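PDB 2GA8: ATP-dependent kinase YFH7 from Saccharomyces cerevisiae, which acts as an ATP-dependent kinase with a P-loop nucleotide-binding fold and could take part in assembly of the endoplasmic reticulum membrane. Local coordinates for residues A[23-33]-A[260-271]; A[130-138]-A[234-242]. All coordinates share one frame; numbering follows the deposited sequence.

Contact 1 (A[23-33]-A[260-271])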
ATOM      1  N   TYR A  23      -1.951   3.081  17.448  1.00 13.22           N
ATOM      2  CA  TYR A  23      -3.353   3.065  17.059  1.00 13.57           C
ATOM      3  C   TYR A  23      -3.608   1.957  16.043  1.00 13.19           C
ATOM      4  O   TYR A  23      -4.681   1.351  16.011  1.00 14.08           O
ATOM      5  CB  TYR A  23      -3.761   4.397  16.441  1.00 11.46           C
ATOM      6  CG  TYR A  23      -5.252   4.485  16.230  1.00 12.19           C
ATOM      7  CD1 TYR A  23      -6.112   4.625  17.315  1.00 11.38           C
ATOM      8  CD2 TYR A  23      -5.806   4.386  14.954  1.00 10.59           C
ATOM      9  CE1 TYR A  23      -7.481   4.665  17.140  1.00 11.53           C
ATOM     10  CE2 TYR A  23      -7.185   4.424  14.766  1.00 11.94           C
ATOM     11  CZ  TYR A  23      -8.013   4.564  15.868  1.00 11.66           C
ATOM     12  OH  TYR A  23      -9.372   4.609  15.694  1.00 11.65           O
ATOM     13  N   ARG A  24      -2.621   1.707  15.192  1.00 14.58           N
ATOM     14  CA  ARG A  24      -2.760   0.664  14.195  1.00 15.37           C
ATOM     15  C   ARG A  24      -1.445  -0.053  13.947  1.00 16.02           C
ATOM     16  O   ARG A  24      -0.368   0.484  14.208  1.00 16.18           O
ATOM     17  CB  ARG A  24      -3.323   1.247  12.885  1.00 17.91           C
ATOM     18  CG  ARG A  24      -2.776   2.612  12.511  1.00 18.01           C
ATOM     19  CD  ARG A  24      -3.312   3.122  11.174  1.00 19.42           C
ATOM     20  NE  ARG A  24      -4.768   3.229  11.134  1.00 17.39           N
ATOM     21  CZ  ARG A  24      -5.435   4.236  10.577  1.00 13.76           C
ATOM     22  NH1 ARG A  24      -4.785   5.245  10.014  1.00 15.50           N
ATOM     23  NH2 ARG A  24      -6.760   4.225  10.557  1.00 14.18           N
ATOM     24  N   VAL A  25      -1.535  -1.291  13.481  1.00 14.37           N
ATOM     25  CA  VAL A  25      -0.337  -2.055  13.191  1.00 14.56           C
ATOM     26  C   VAL A  25      -0.268  -2.221  11.684  1.00 13.28           C
ATOM     27  O   VAL A  25      -1.294  -2.263  11.010  1.00 12.51           O
ATOM     28  CB  VAL A  25      -0.365  -3.432  13.875  1.00 17.57           C
ATOM     29  CG1 VAL A  25      -0.435  -3.247  15.390  1.00 20.52           C
ATOM     30  CG2 VAL A  25      -1.541  -4.236  13.379  1.00 19.51           C
ATOM     31  N   CYS A  26       0.944  -2.288  11.157  1.00 11.26           N
ATOM     32  CA  CYS A  26       1.119  -2.430   9.721  1.00 12.74           C
ATOM     33  C   CYS A  26       1.758  -3.757   9.377  1.00 11.46           C
ATOM     34  O   CYS A  26       2.537  -4.307  10.150  1.00 11.51           O
ATOM     35  CB  CYS A  26       1.995  -1.301   9.170  1.00 13.58           C
ATOM     36  SG  CYS A  26       1.226   0.344   9.227  1.00 16.65           S
ATOM     37  N   VAL A  27       1.411  -4.263   8.204  1.00 12.07           N
ATOM     38  CA  VAL A  27       1.973  -5.508   7.722  1.00 13.05           C
ATOM     39  C   VAL A  27       2.483  -5.249   6.320  1.00 12.65           C
ATOM     40  O   VAL A  27       1.772  -4.682   5.491  1.00 11.70           O
ATOM     41  CB  VAL A  27       0.922  -6.629   7.652  1.00 14.02           C
ATOM     42  CG1 VAL A  27       1.565  -7.905   7.098  1.00 15.60           C
ATOM     43  CG2 VAL A  27       0.326  -6.880   9.033  1.00 15.89           C
ATOM     44  N   ILE A  28       3.732  -5.623   6.078  1.00 12.26           N
ATOM     45  CA  ILE A  28       4.331  -5.487   4.758  1.00 12.66           C
ATOM     46  C   ILE A  28       4.398  -6.890   4.173  1.00 12.84           C
ATOM     47  O   ILE A  28       4.866  -7.820   4.831  1.00 12.66           O
ATOM     48  CB  ILE A  28       5.771  -4.917   4.816  1.00 13.31           C
ATOM     49  CG1 ILE A  28       5.727  -3.396   5.013  1.00 14.33           C
ATOM     50  CG2 ILE A  28       6.519  -5.259   3.511  1.00 13.38           C
ATOM     51  CD1 ILE A  28       7.104  -2.760   5.199  1.00 14.60           C
ATOM     52  N   LEU A  29       3.897  -7.041   2.951  1.00 11.12           N
ATOM     53  CA  LEU A  29       3.931  -8.326   2.269  1.00 11.13           C
ATOM     54  C   LEU A  29       4.554  -8.070   0.900  1.00 10.38           C
ATOM     55  O   LEU A  29       3.976  -7.369   0.067  1.00 12.27           O
ATOM     56  CB  LEU A  29       2.517  -8.893   2.100  1.00 11.82           C
ATOM     57  CG  LEU A  29       2.441 -10.202   1.304  1.00 12.91           C
ATOM     58  CD1 LEU A  29       3.305 -11.267   1.976  1.00 17.37           C
ATOM     59  CD2 LEU A  29       0.984 -10.663   1.213  1.00 17.32           C
ATOM     60  N   VAL A  30       5.741  -8.626   0.686  1.00  9.56           N
ATOM     61  CA  VAL A  30       6.454  -8.463  -0.575  1.00 10.78           C
ATOM     62  C   VAL A  30       6.587  -9.781  -1.325  1.00 11.09           C
ATOM     63  O   VAL A  30       6.805 -10.835  -0.729  1.00 11.66           O
ATOM     64  CB  VAL A  30       7.886  -7.899  -0.345  1.00 10.86           C
ATOM     65  CG1 VAL A  30       8.728  -8.053  -1.613  1.00 12.02           C
ATOM     66  CG2 VAL A  30       7.810  -6.432   0.051  1.00 12.06           C
ATOM     67  N   GLY A  31       6.463  -9.699  -2.642  1.00 11.91           N
ATOM     68  CA  GLY A  31       6.604 -10.875  -3.477  1.00 12.19           C
ATOM     69  C   GLY A  31       6.742 -10.416  -4.912  1.00 12.67           C
ATOM     70  O   GLY A  31       6.236  -9.351  -5.269  1.00 12.68           O
ATOM     71  N   SER A  32       7.428 -11.199  -5.739  1.00 13.62           N
ATOM     72  CA  SER A  32       7.591 -10.833  -7.141  1.00 14.69           C
ATOM     73  C   SER A  32       6.285 -11.128  -7.888  1.00 14.64           C
ATOM     74  O   SER A  32       5.351 -11.687  -7.315  1.00 14.52           O
ATOM     75  CB  SER A  32       8.767 -11.607  -7.756  1.00 14.65           C
ATOM     76  OG  SER A  32       8.656 -12.998  -7.519  1.00 15.47           O
ATOM     77  N   PRO A  33       6.195 -10.732  -9.167  1.00 13.20           N
ATOM     78  CA  PRO A  33       4.971 -10.984  -9.934  1.00 14.89           C
ATOM     79  C   PRO A  33       4.541 -12.451  -9.893  1.00 14.69           C
ATOM     80  O   PRO A  33       5.363 -13.350 -10.065  1.00 15.74           O
ATOM     81  CB  PRO A  33       5.351 -10.531 -11.341  1.00 16.56           C
ATOM     82  CG  PRO A  33       6.302  -9.404 -11.073  1.00 16.84           C
ATOM     83  CD  PRO A  33       7.169  -9.969  -9.971  1.00 14.47           C
ATOM     84  N   THR A 260      -9.992   1.290  10.895  1.00 13.32           N
ATOM     85  CA  THR A 260      -8.906   0.457  10.395  1.00 11.87           C
ATOM     86  C   THR A 260      -7.761   0.440  11.407  1.00 12.00           C
ATOM     87  O   THR A 260      -7.058   1.438  11.575  1.00 13.01           O
ATOM     88  CB  THR A 260      -8.370   0.989   9.058  1.00 12.04           C
ATOM     89  OG1 THR A 260      -9.465   1.234   8.161  1.00 10.73           O
ATOM     90  CG2 THR A 260      -7.429  -0.025   8.436  1.00 10.26           C
ATOM     91  N   ARG A 261      -7.571  -0.697  12.071  1.00  8.99           N
ATOM     92  CA  ARG A 261      -6.516  -0.826  13.069  1.00  9.65           C
ATOM     93  C   ARG A 261      -5.374  -1.715  12.576  1.00  9.04           C
ATOM     94  O   ARG A 261      -4.355  -1.869  13.246  1.00 10.01           O
ATOM     95  CB  ARG A 261      -7.104  -1.383  14.368  1.00 12.02           C
ATOM     96  CG  ARG A 261      -8.297  -0.584  14.887  1.00 11.98           C
ATOM     97  CD  ARG A 261      -7.911   0.847  15.283  1.00 11.95           C
ATOM     98  NE  ARG A 261      -7.231   0.903  16.577  1.00 12.98           N
ATOM     99  CZ  ARG A 261      -7.848   0.814  17.755  1.00 13.23           C
ATOM    100  NH1 ARG A 261      -9.169   0.676  17.810  1.00 12.65           N
ATOM    101  NH2 ARG A 261      -7.143   0.834  18.880  1.00 15.62           N
ATOM    102  N   ILE A 262      -5.568  -2.302  11.400  1.00 10.52           N
ATOM    103  CA  ILE A 262      -4.577  -3.169  10.780  1.00 11.42           C
ATOM    104  C   ILE A 262      -4.525  -2.796   9.302  1.00 11.80           C
ATOM    105  O   ILE A 262      -5.547  -2.812   8.617  1.00 10.08           O
ATOM    106  CB  ILE A 262      -4.976  -4.659  10.919  1.00 11.46           C
ATOM    107  CG1 ILE A 262      -4.913  -5.077  12.387  1.00 11.92           C
ATOM    108  CG2 ILE A 262      -4.062  -5.535  10.075  1.00 11.51           C
ATOM    109  CD1 ILE A 262      -5.572  -6.403  12.667  1.00 15.95           C
ATOM    110  N   VAL A 263      -3.341  -2.432   8.821  1.00 10.97           N
ATOM    111  CA  VAL A 263      -3.172  -2.056   7.424  1.00 10.84           C
ATOM    112  C   VAL A 263      -2.190  -3.037   6.811  1.00 10.82           C
ATOM    113  O   VAL A 263      -1.057  -3.179   7.278  1.00 10.14           O
ATOM    114  CB  VAL A 263      -2.621  -0.613   7.274  1.00 10.86           C
ATOM    115  CG1 VAL A 263      -2.428  -0.276   5.797  1.00 12.36           C
ATOM    116  CG2 VAL A 263      -3.574   0.372   7.914  1.00 12.72           C
ATOM    117  N   ILE A 264      -2.644  -3.733   5.774  1.00 10.39           N
ATOM    118  CA  ILE A 264      -1.820  -4.719   5.100  1.00 11.16           C
ATOM    119  C   ILE A 264      -1.365  -4.139   3.766  1.00 10.14           C
ATOM    120  O   ILE A 264      -2.161  -3.978   2.854  1.00 12.10           O
ATOM    121  CB  ILE A 264      -2.624  -6.015   4.861  1.00 11.84           C
ATOM    122  CG1 ILE A 264      -3.084  -6.584   6.207  1.00 12.90           C
ATOM    123  CG2 ILE A 264      -1.769  -7.031   4.114  1.00 15.87           C
ATOM    124  CD1 ILE A 264      -4.260  -7.556   6.092  1.00 16.04           C
ATOM    125  N   LEU A 265      -0.081  -3.812   3.673  1.00 10.10           N
ATOM    126  CA  LEU A 265       0.470  -3.244   2.454  1.00 11.27           C
ATOM    127  C   LEU A 265       1.179  -4.344   1.687  1.00 11.68           C
ATOM    128  O   LEU A 265       2.036  -5.030   2.238  1.00 11.82           O
ATOM    129  CB  LEU A 265       1.460  -2.125   2.789  1.00 12.49           C
ATOM    130  CG  LEU A 265       0.877  -0.970   3.609  1.00 15.03           C
ATOM    131  CD1 LEU A 265       1.142  -1.204   5.087  1.00 15.16           C
ATOM    132  CD2 LEU A 265       1.510   0.338   3.169  1.00 16.43           C
ATOM    133  N   GLU A 266       0.804  -4.527   0.424  1.00 10.92           N
ATOM    134  CA  GLU A 266       1.427  -5.562  -0.396  1.00 11.60           C
ATOM    135  C   GLU A 266       1.956  -4.934  -1.670  1.00 10.27           C
ATOM    136  O   GLU A 266       1.321  -4.052  -2.249  1.00  9.66           O
ATOM    137  CB  GLU A 266       0.417  -6.669  -0.730  1.00 14.21           C
ATOM    138  CG  GLU A 266      -0.832  -6.180  -1.445  1.00 15.91           C
ATOM    139  CD  GLU A 266      -0.784  -6.369  -2.953  1.00 19.35           C
ATOM    140  OE1 GLU A 266       0.305  -6.647  -3.503  1.00 16.28           O
ATOM    141  OE2 GLU A 266      -1.846  -6.221  -3.592  1.00 19.89           O
ATOM    142  N   GLY A 267       3.129  -5.379  -2.099  1.00  9.38           N
ATOM    143  CA  GLY A 267       3.704  -4.827  -3.310  1.00 10.53           C
ATOM    144  C   GLY A 267       5.074  -5.381  -3.638  1.00  9.85           C
ATOM    145  O   GLY A 267       5.695  -6.096  -2.845  1.00 10.79           O
ATOM    146  N   LEU A 268       5.551  -5.030  -4.823  1.00 10.22           N
ATOM    147  CA  LEU A 268       6.844  -5.487  -5.309  1.00 10.86           C
ATOM    148  C   LEU A 268       8.053  -4.865  -4.621  1.00 12.43           C
ATOM    149  O   LEU A 268       9.039  -5.548  -4.334  1.00  9.86           O
ATOM    150  CB  LEU A 268       6.970  -5.166  -6.798  1.00 11.82           C
ATOM    151  CG  LEU A 268       5.987  -5.753  -7.809  1.00 12.51           C
ATOM    152  CD1 LEU A 268       6.083  -4.962  -9.111  1.00 12.94           C
ATOM    153  CD2 LEU A 268       6.302  -7.226  -8.039  1.00 11.31           C
ATOM    154  N   TYR A 269       7.960  -3.570  -4.349  1.00 11.36           N
ATOM    155  CA  TYR A 269       9.099  -2.831  -3.825  1.00  9.80           C
ATOM    156  C   TYR A 269       9.094  -2.286  -2.407  1.00 10.87           C
ATOM    157  O   TYR A 269       9.878  -1.384  -2.086  1.00 10.13           O
ATOM    158  CB  TYR A 269       9.393  -1.707  -4.826  1.00 11.20           C
ATOM    159  CG  TYR A 269       9.494  -2.237  -6.247  1.00 12.28           C
ATOM    160  CD1 TYR A 269      10.400  -3.250  -6.562  1.00 13.22           C
ATOM    161  CD2 TYR A 269       8.659  -1.762  -7.258  1.00 12.06           C
ATOM    162  CE1 TYR A 269      10.472  -3.783  -7.845  1.00 13.91           C
ATOM    163  CE2 TYR A 269       8.726  -2.294  -8.559  1.00 14.37           C
ATOM    164  CZ  TYR A 269       9.638  -3.306  -8.835  1.00 13.65           C
ATOM    165  OH  TYR A 269       9.715  -3.854 -10.096  1.00 15.18           O
ATOM    166  N   LEU A 270       8.257  -2.845  -1.541  1.00 10.21           N
ATOM    167  CA  LEU A 270       8.186  -2.358  -0.171  1.00 10.36           C
ATOM    168  C   LEU A 270       9.449  -2.614   0.640  1.00 11.47           C
ATOM    169  O   LEU A 270       9.615  -2.034   1.710  1.00 11.91           O
ATOM    170  CB  LEU A 270       6.985  -2.972   0.550  1.00 10.16           C
ATOM    171  CG  LEU A 270       5.669  -2.806  -0.216  1.00 13.86           C
ATOM    172  CD1 LEU A 270       4.519  -3.379   0.602  1.00 13.97           C
ATOM    173  CD2 LEU A 270       5.440  -1.336  -0.520  1.00 15.76           C
ATOM    174  N   LEU A 271      10.331  -3.476   0.130  1.00 11.69           N
ATOM    175  CA  LEU A 271      11.587  -3.802   0.807  1.00 10.79           C
ATOM    176  C   LEU A 271      12.761  -3.632  -0.159  1.00 12.75           C
ATOM    177  O   LEU A 271      13.783  -4.311  -0.041  1.00 13.04           O
ATOM    178  CB  LEU A 271      11.550  -5.249   1.319  1.00 10.77           C
ATOM    179  CG  LEU A 271      10.546  -5.552   2.438  1.00 10.22           C
ATOM    180  CD1 LEU A 271      10.501  -7.051   2.687  1.00 13.09           C
ATOM    181  CD2 LEU A 271      10.944  -4.793   3.709  1.00 12.24           C
TER
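Arg261 folds back over Tyr23 where the two parallel strands begin. Its CB stands 4.0 Å from Tyr23 O, and bends at chi2 (-64°) and chi3 (-77°) curl the chain toward the tyrosine. CD then lies over the ring face, 3.7 Å from CE2 of Tyr23, as a CH-pi contact. NE passes above the ring centre while donating to Tyr23 O at 2.7 Å, a bond lying in both the guanidinium and the carbonyl plane. Beyond it, CZ completes a cation-pi stack, the guanidinium lying nearly parallel to the ring with planes 11° apart; NH1 and NH2 end on Leu226 O and Thr229 OG1. On the other arginine, Arg24, NE and NH2 both grip Thr260 O side-on, NH2 at 3.0 Å along a lone pair, while NH1 bonds to Thr205 OG1.

From here strands 25-30 and 262-267 run parallel at the heart of the five-stranded sheet of a P-loop kinase, strand 25-30 leading into the Walker A loop whose Gly31, Ser32 and Pro33 probably help bind ATP. Six backbone bonds, the first Val25 N to Arg261 O and the last Gly267 N to Leu29 O, join them in parallel register. Val25 CG2 lies alongside Ile262 CG1 on one face; on the other, Cys26 CB meets Leu265 CD1. Further on, the side chains of Val30 and Leu270 run antiparallel, CG2 of Val30 being 3.6 Å from CB of Leu270, and Leu271 CG packs against the same methyl. Leu268 CD2 reaches back to the loop, pressing tightly on Pro33 CD at 3.5 Å and touching Gly31 O.

Contact 2 (A[130-138]-A[234-242])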
ATOM      1  N   THR A 130      -2.302  13.914 -10.034  1.00 16.38           N
ATOM      2  CA  THR A 130      -3.586  13.519  -9.465  1.00 17.07           C
ATOM      3  C   THR A 130      -3.949  12.044  -9.578  1.00 16.35           C
ATOM      4  O   THR A 130      -4.729  11.539  -8.770  1.00 16.38           O
ATOM      5  CB  THR A 130      -4.737  14.347 -10.070  1.00 17.64           C
ATOM      6  OG1 THR A 130      -4.795  14.125 -11.481  1.00 20.73           O
ATOM      7  CG2 THR A 130      -4.519  15.824  -9.798  1.00 17.23           C
ATOM      8  N   ALA A 131      -3.390  11.351 -10.565  1.00 17.15           N
ATOM      9  CA  ALA A 131      -3.696   9.935 -10.760  1.00 16.24           C
ATOM     10  C   ALA A 131      -3.301   9.062  -9.568  1.00 15.16           C
ATOM     11  O   ALA A 131      -3.897   8.011  -9.342  1.00 15.15           O
ATOM     12  CB  ALA A 131      -3.020   9.421 -12.026  1.00 16.66           C
ATOM     13  N   ASN A 132      -2.292   9.487  -8.812  1.00 13.78           N
ATOM     14  CA  ASN A 132      -1.850   8.718  -7.649  1.00 14.06           C
ATOM     15  C   ASN A 132      -2.119   9.486  -6.362  1.00 14.64           C
ATOM     16  O   ASN A 132      -1.501   9.228  -5.331  1.00 12.43           O
ATOM     17  CB  ASN A 132      -0.351   8.422  -7.747  1.00 12.63           C
ATOM     18  CG  ASN A 132       0.025   7.747  -9.050  1.00 13.87           C
ATOM     19  OD1 ASN A 132       0.862   8.245  -9.799  1.00 13.71           O
ATOM     20  ND2 ASN A 132      -0.590   6.605  -9.324  1.00 12.91           N
ATOM     21  N   ALA A 133      -3.045  10.435  -6.422  1.00 14.41           N
ATOM     22  CA  ALA A 133      -3.363  11.246  -5.258  1.00 14.59           C
ATOM     23  C   ALA A 133      -3.920  10.460  -4.077  1.00 14.50           C
ATOM     24  O   ALA A 133      -4.649   9.479  -4.246  1.00 14.73           O
ATOM     25  CB  ALA A 133      -4.357  12.351  -5.646  1.00 17.39           C
ATOM     26  N   ILE A 134      -3.545  10.908  -2.884  1.00 14.31           N
ATOM     27  CA  ILE A 134      -4.032  10.349  -1.626  1.00 15.35           C
ATOM     28  C   ILE A 134      -5.024  11.423  -1.188  1.00 16.56           C
ATOM     29  O   ILE A 134      -4.732  12.612  -1.311  1.00 15.55           O
ATOM     30  CB  ILE A 134      -2.909  10.255  -0.570  1.00 15.53           C
ATOM     31  CG1 ILE A 134      -1.872   9.217  -1.007  1.00 15.34           C
ATOM     32  CG2 ILE A 134      -3.502   9.909   0.799  1.00 16.22           C
ATOM     33  CD1 ILE A 134      -0.567   9.299  -0.233  1.00 15.74           C
ATOM     34  N   ARG A 135      -6.193  11.019  -0.702  1.00 17.64           N
ATOM     35  CA  ARG A 135      -7.193  11.992  -0.274  1.00 18.26           C
ATOM     36  C   ARG A 135      -7.544  11.817   1.190  1.00 19.11           C
ATOM     37  O   ARG A 135      -7.757  10.701   1.660  1.00 17.03           O
ATOM     38  CB  ARG A 135      -8.452  11.877  -1.137  1.00 21.78           C
ATOM     39  CG  ARG A 135      -8.220  12.284  -2.586  1.00 29.27           C
ATOM     40  CD  ARG A 135      -9.525  12.381  -3.362  1.00 34.10           C
ATOM     41  NE  ARG A 135      -9.306  12.932  -4.698  1.00 39.41           N
ATOM     42  CZ  ARG A 135      -8.601  12.330  -5.649  1.00 41.04           C
ATOM     43  NH1 ARG A 135      -8.042  11.148  -5.418  1.00 41.81           N
ATOM     44  NH2 ARG A 135      -8.441  12.916  -6.828  1.00 42.71           N
ATOM     45  N   ILE A 136      -7.590  12.932   1.910  1.00 18.78           N
ATOM     46  CA  ILE A 136      -7.903  12.912   3.330  1.00 19.04           C
ATOM     47  C   ILE A 136      -9.154  13.750   3.584  1.00 22.03           C
ATOM     48  O   ILE A 136      -9.230  14.906   3.168  1.00 22.03           O
ATOM     49  CB  ILE A 136      -6.729  13.481   4.145  1.00 18.33           C
ATOM     50  CG1 ILE A 136      -5.431  12.773   3.740  1.00 16.93           C
ATOM     51  CG2 ILE A 136      -6.985  13.288   5.637  1.00 18.61           C
ATOM     52  CD1 ILE A 136      -4.195  13.364   4.364  1.00 20.02           C
ATOM     53  N   ALA A 137     -10.135  13.163   4.262  1.00 25.23           N
ATOM     54  CA  ALA A 137     -11.381  13.862   4.556  1.00 29.65           C
ATOM     55  C   ALA A 137     -11.379  14.465   5.960  1.00 33.45           C
ATOM     56  O   ALA A 137     -10.335  14.872   6.469  1.00 35.92           O
ATOM     57  CB  ALA A 137     -12.556  12.910   4.394  1.00 30.12           C
ATOM     58  N   ALA A 138     -12.554  14.525   6.578  1.00 37.38           N
ATOM     59  CA  ALA A 138     -12.694  15.076   7.923  1.00 39.66           C
ATOM     60  C   ALA A 138     -13.289  14.042   8.872  1.00 41.18           C
ATOM     61  O   ALA A 138     -14.450  13.652   8.734  1.00 42.97           O
ATOM     62  CB  ALA A 138     -13.574  16.321   7.889  1.00 39.04           C
ATOM     63  N   ILE A 234      -9.092  10.443  14.064  1.00 14.55           N
ATOM     64  CA  ILE A 234      -8.510   9.846  12.863  1.00 15.26           C
ATOM     65  C   ILE A 234      -9.427  10.028  11.656  1.00 15.45           C
ATOM     66  O   ILE A 234     -10.534   9.502  11.624  1.00 17.16           O
ATOM     67  CB  ILE A 234      -8.236   8.336  13.095  1.00 14.34           C
ATOM     68  CG1 ILE A 234      -7.298   8.165  14.294  1.00 15.78           C
ATOM     69  CG2 ILE A 234      -7.635   7.703  11.840  1.00 16.77           C
ATOM     70  CD1 ILE A 234      -5.889   8.717  14.082  1.00 16.32           C
ATOM     71  N   PRO A 235      -8.967  10.773  10.636  1.00 15.27           N
ATOM     72  CA  PRO A 235      -9.779  11.010   9.441  1.00 16.78           C
ATOM     73  C   PRO A 235      -9.746   9.850   8.460  1.00 16.00           C
ATOM     74  O   PRO A 235      -8.912   8.956   8.575  1.00 17.58           O
ATOM     75  CB  PRO A 235      -9.141  12.254   8.850  1.00 16.41           C
ATOM     76  CG  PRO A 235      -7.674  11.965   9.072  1.00 17.46           C
ATOM     77  CD  PRO A 235      -7.647  11.420  10.507  1.00 16.76           C
ATOM     78  N   ASP A 236     -10.665   9.867   7.499  1.00 16.60           N
ATOM     79  CA  ASP A 236     -10.698   8.831   6.476  1.00 16.09           C
ATOM     80  C   ASP A 236      -9.581   9.147   5.491  1.00 16.94           C
ATOM     81  O   ASP A 236      -9.399  10.297   5.100  1.00 17.25           O
ATOM     82  CB  ASP A 236     -12.034   8.831   5.720  1.00 17.23           C
ATOM     83  CG  ASP A 236     -13.176   8.249   6.534  1.00 20.77           C
ATOM     84  OD1 ASP A 236     -12.912   7.613   7.573  1.00 20.44           O
ATOM     85  OD2 ASP A 236     -14.343   8.416   6.118  1.00 22.24           O
ATOM     86  N   ILE A 237      -8.834   8.122   5.100  1.00 16.27           N
ATOM     87  CA  ILE A 237      -7.747   8.292   4.145  1.00 15.22           C
ATOM     88  C   ILE A 237      -8.092   7.436   2.939  1.00 15.66           C
ATOM     89  O   ILE A 237      -8.284   6.229   3.072  1.00 16.26           O
ATOM     90  CB  ILE A 237      -6.409   7.813   4.733  1.00 13.91           C
ATOM     91  CG1 ILE A 237      -6.081   8.618   5.990  1.00 14.38           C
ATOM     92  CG2 ILE A 237      -5.296   7.967   3.696  1.00 14.55           C
ATOM     93  CD1 ILE A 237      -4.920   8.057   6.786  1.00 13.58           C
ATOM     94  N   PHE A 238      -8.181   8.064   1.772  1.00 15.90           N
ATOM     95  CA  PHE A 238      -8.508   7.359   0.539  1.00 16.17           C
ATOM     96  C   PHE A 238      -7.269   7.167  -0.318  1.00 14.37           C
ATOM     97  O   PHE A 238      -6.550   8.117  -0.606  1.00 15.45           O
ATOM     98  CB  PHE A 238      -9.563   8.143  -0.236  1.00 19.12           C
ATOM     99  CG  PHE A 238     -10.880   8.210   0.468  1.00 20.59           C
ATOM    100  CD1 PHE A 238     -11.793   7.172   0.351  1.00 22.82           C
ATOM    101  CD2 PHE A 238     -11.181   9.283   1.303  1.00 23.60           C
ATOM    102  CE1 PHE A 238     -12.993   7.196   1.059  1.00 24.51           C
ATOM    103  CE2 PHE A 238     -12.379   9.316   2.016  1.00 23.48           C
ATOM    104  CZ  PHE A 238     -13.282   8.274   1.894  1.00 24.28           C
ATOM    105  N   VAL A 239      -7.029   5.927  -0.722  1.00 15.15           N
ATOM    106  CA  VAL A 239      -5.860   5.627  -1.529  1.00 15.76           C
ATOM    107  C   VAL A 239      -6.262   5.089  -2.894  1.00 15.58           C
ATOM    108  O   VAL A 239      -7.254   4.367  -3.029  1.00 16.59           O
ATOM    109  CB  VAL A 239      -4.930   4.618  -0.803  1.00 18.13           C
ATOM    110  CG1 VAL A 239      -4.542   5.169   0.567  1.00 18.70           C
ATOM    111  CG2 VAL A 239      -5.615   3.286  -0.644  1.00 21.96           C
ATOM    112  N   PRO A 240      -5.495   5.447  -3.933  1.00 15.12           N
ATOM    113  CA  PRO A 240      -5.783   4.997  -5.295  1.00 14.87           C
ATOM    114  C   PRO A 240      -5.667   3.493  -5.489  1.00 15.66           C
ATOM    115  O   PRO A 240      -4.999   2.795  -4.722  1.00 13.40           O
ATOM    116  CB  PRO A 240      -4.767   5.768  -6.131  1.00 14.40           C
ATOM    117  CG  PRO A 240      -3.589   5.862  -5.199  1.00 13.42           C
ATOM    118  CD  PRO A 240      -4.254   6.239  -3.892  1.00 15.97           C
ATOM    119  N   GLY A 241      -6.333   3.006  -6.531  1.00 16.27           N
ATOM    120  CA  GLY A 241      -6.298   1.597  -6.861  1.00 19.38           C
ATOM    121  C   GLY A 241      -5.913   1.516  -8.323  1.00 21.09           C
ATOM    122  O   GLY A 241      -5.771   2.546  -8.979  1.00 23.98           O
ATOM    123  N   PHE A 242      -5.730   0.311  -8.844  1.00 24.33           N
ATOM    124  CA  PHE A 242      -5.369   0.176 -10.245  1.00 25.94           C
ATOM    125  C   PHE A 242      -6.495  -0.498 -11.015  1.00 28.31           C
ATOM    126  O   PHE A 242      -6.967  -1.570 -10.632  1.00 29.28           O
ATOM    127  CB  PHE A 242      -4.088  -0.646 -10.397  1.00 24.86           C
ATOM    128  CG  PHE A 242      -3.463  -0.537 -11.760  1.00 25.88           C
ATOM    129  CD1 PHE A 242      -2.699   0.576 -12.100  1.00 24.79           C
ATOM    130  CD2 PHE A 242      -3.659  -1.530 -12.712  1.00 26.54           C
ATOM    131  CE1 PHE A 242      -2.138   0.699 -13.369  1.00 24.24           C
ATOM    132  CE2 PHE A 242      -3.102  -1.416 -13.987  1.00 27.30           C
ATOM    133  CZ  PHE A 242      -2.340  -0.297 -14.315  1.00 26.27           C
TER
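The side chains of Ile136 and Pro235 run alongside each other in one direction, and the CG2 branch of the isoleucine fits against CG of the proline ring at 3.7 Å. CB of the same ring also rests against Ala137 O, so the proline occupies the angle between the isoleucine methyl and the backbone. Further along this face, Ile134 and Ile237 repeat this alignment through their CG2 methyls, 3.9 Å apart. On Ile134 that methyl is the branch opposite the backbone N; CG1 takes the place beside the N (chi1 -67°), leaving CG2 for Ile237.

The opposite face has a different relief. Phe238 and Arg135 form a hydrogen-bonded antiparallel pair with their CB atoms 4.0 Å apart, but the arginine chain runs extended away from the strand, towards a weak, long ion pair with Asp252. The phenylalanine ring presents its edge, with both Arg135 O and Ala137 CB near the ring plane; CE2 is 4.3 Å from that small methyl. Arg135 and Phe238 exchange two nearly straight backbone bonds, and Ala137 N adds a longer one to Asp236 O at 3.1 Å.

Past the short pairing the chains are joined by shape. Pro240 cannot donate a backbone N-H; instead its ring fits against the carbonyls of the turn 130-133, CD lying 3.3 Å from Ala133 O and CG 4.0 Å from Asn132 O. Strands 134-136 and 237-243 are interior neighbours in a mixed sheet, between strands 123-125 and 248-256, while helix 192-206 packs on Ile134 through Leu198 and on Ile237 through Ile201.

Overall arrangement
Contact 1 is almost wholly buried near the middle of the chain, whereas contact 2, its centre about 17 Å away, is partly buried and lies apart from the probable ATP site. The first joins parallel strands of the kinase core; the second joins antiparallel strands of a separate mixed sheet, and lies along the chain inside the loop that contact 1 closes. Helix 192-206 touches both, meeting Val263 and Leu265 of contact 1 and Ile134 and Ile237 of contact 2. The two also meet directly where Tyr23 and Arg24 pack on Ile234. Contact 1 adds buried arginine-carbonyl bonds to its strand pairing, while contact 2 supplements its three backbone bonds with proline, aliphatic and aromatic-edge contacts.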